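Local atomic coordinates of VP2 (Primate bocaparvovirus 1, PDB entry 7L0Y), a protein that forms, with its size variants, the 60-subunit T=1 icosahedral capsid of human bocavirus 1. Residues R387-R392 against T503-C508. Sequence-based numbering, arbitrary orientation.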
# COMPACT_ATOMS: atom_id res chain seq x y z
N ARG A 387 1.15 74.05 -73.27
CA ARG A 387 0.78 75.22 -72.48
C ARG A 387 1.77 76.34 -72.71
O ARG A 387 2.90 76.11 -73.13
CB ARG A 387 0.74 74.91 -70.98
CG ARG A 387 -0.19 73.79 -70.56
CD ARG A 387 -0.64 73.92 -69.11
NE ARG A 387 -1.59 75.01 -68.93
CZ ARG A 387 -1.42 76.06 -68.14
NH1 ARG A 387 -0.32 76.17 -67.41
NH2 ARG A 387 -2.35 76.99 -68.06
N PHE A 388 1.34 77.57 -72.43
CA PHE A 388 2.22 78.72 -72.55
C PHE A 388 3.46 78.48 -71.69
O PHE A 388 3.35 78.14 -70.52
CB PHE A 388 1.51 79.97 -72.09
CG PHE A 388 2.38 81.18 -72.06
CD1 PHE A 388 2.76 81.79 -73.23
CD2 PHE A 388 2.84 81.69 -70.86
CE1 PHE A 388 3.58 82.90 -73.22
CE2 PHE A 388 3.65 82.80 -70.84
CZ PHE A 388 4.03 83.41 -72.02
N PRO A 389 4.65 78.63 -72.29
CA PRO A 389 5.87 78.41 -71.50
C PRO A 389 5.96 79.42 -70.38
O PRO A 389 6.00 80.62 -70.61
CB PRO A 389 6.98 78.61 -72.53
CG PRO A 389 6.31 78.44 -73.85
CD PRO A 389 4.96 79.01 -73.67
N ILE A 390 6.07 78.94 -69.18
CA ILE A 390 6.06 79.83 -68.03
C ILE A 390 7.48 80.12 -67.60
O ILE A 390 8.35 79.25 -67.61
CB ILE A 390 5.21 79.25 -66.88
CG1 ILE A 390 5.67 77.86 -66.46
CG2 ILE A 390 3.75 79.26 -67.25
CD1 ILE A 390 6.46 77.82 -65.20
N THR A 391 7.72 81.38 -67.26
CA THR A 391 8.99 81.82 -66.73
C THR A 391 8.92 81.87 -65.22
O THR A 391 7.90 81.57 -64.60
CB THR A 391 9.37 83.19 -67.29
OG1 THR A 391 8.37 84.15 -66.93
CG2 THR A 391 9.48 83.14 -68.79
N ARG A 392 10.03 82.27 -64.62
CA ARG A 392 10.10 82.43 -63.18
C ARG A 392 9.23 83.60 -62.72
O ARG A 392 8.86 83.69 -61.54
CB ARG A 392 11.56 82.60 -62.80
CG ARG A 392 11.85 82.79 -61.36
CD ARG A 392 13.33 82.90 -61.15
NE ARG A 392 13.62 83.35 -59.81
CZ ARG A 392 13.77 84.63 -59.48
NH1 ARG A 392 13.68 85.56 -60.41
NH2 ARG A 392 14.03 84.96 -58.24
N THR A 503 16.07 91.75 -68.90
CA THR A 503 15.50 92.65 -69.90
C THR A 503 14.84 91.88 -71.04
O THR A 503 14.15 92.47 -71.87
CB THR A 503 16.58 93.58 -70.44
OG1 THR A 503 17.67 92.81 -70.98
CG2 THR A 503 17.10 94.47 -69.35
N SER A 504 15.02 90.57 -71.09
CA SER A 504 14.45 89.78 -72.16
C SER A 504 13.72 88.58 -71.60
O SER A 504 13.85 88.23 -70.42
CB SER A 504 15.52 89.30 -73.16
OG SER A 504 16.40 88.36 -72.58
N TYR A 505 12.93 87.95 -72.47
CA TYR A 505 12.11 86.82 -72.08
C TYR A 505 12.96 85.59 -71.79
O TYR A 505 12.62 84.79 -70.91
CB TYR A 505 11.09 86.55 -73.18
CG TYR A 505 10.22 85.34 -72.96
CD1 TYR A 505 9.20 85.36 -72.04
CD2 TYR A 505 10.41 84.20 -73.70
CE1 TYR A 505 8.40 84.28 -71.85
CE2 TYR A 505 9.62 83.11 -73.52
CZ TYR A 505 8.62 83.15 -72.59
OH TYR A 505 7.82 82.05 -72.41
N ASP A 506 14.06 85.43 -72.52
CA ASP A 506 14.91 84.26 -72.30
C ASP A 506 15.71 84.38 -71.02
O ASP A 506 16.06 83.36 -70.41
CB ASP A 506 15.83 84.06 -73.49
CG ASP A 506 15.11 83.52 -74.71
OD1 ASP A 506 13.98 83.00 -74.54
OD2 ASP A 506 15.65 83.61 -75.82
N GLN A 507 16.02 85.60 -70.59
CA GLN A 507 16.69 85.77 -69.31
C GLN A 507 15.79 85.37 -68.16
O GLN A 507 16.28 85.06 -67.07
CB GLN A 507 17.16 87.21 -69.15
CG GLN A 507 18.21 87.60 -70.15
CD GLN A 507 18.56 89.05 -70.07
OE1 GLN A 507 17.80 89.86 -69.57
NE2 GLN A 507 19.72 89.40 -70.60
N CYS A 508 14.48 85.36 -68.38
CA CYS A 508 13.55 84.84 -67.40
C CYS A 508 13.51 83.32 -67.39
O CYS A 508 12.86 82.75 -66.51
CB CYS A 508 12.16 85.40 -67.67
SG CYS A 508 12.02 87.17 -67.44
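Tyr505 reaches from one loop to another of the parvovirus capsid protein, whose core is the viral jelly-roll beta-barrel, laying its phenol beside Phe388, Pro389 and Thr391. The loops are those that follow strand 384-385 and strand 446-462, and all the touching residues are buried. Tyr505 has CG anti to its backbone N, with chi1 at 176°, which carries the ring out to the 387-392 chain. There Tyr505 OH gives a weak hydrogen bond to Pro389 O at 2.9 Å. Pro389 O sits at the edge of the Tyr505 ring, near its plane. Pro389 CB lies 3.5 Å from Tyr505 OH. Phe388 comes from the opposite direction, and its CZ stands 4.0 Å from Tyr505 OH. With chi1 at 60°, Thr391 turns CG2 obliquely to the ring, 3.4 Å from Tyr505 CE1, while OG1 hydrogen-bonds to Asn394 OD1. The same Thr391 methyl touches Cys508 CB at 3.7 Å and so bridges the ring and Cys508. Trp336, in strand 335-337, touches both Thr391 and Tyr505. The Arg392 side chain extends away to a salt bridge with Asp156. Arg392 N makes a long, weak but nearly straight hydrogen bond to Cys508 O, 3.4 Å with an N-H...O angle of 175°.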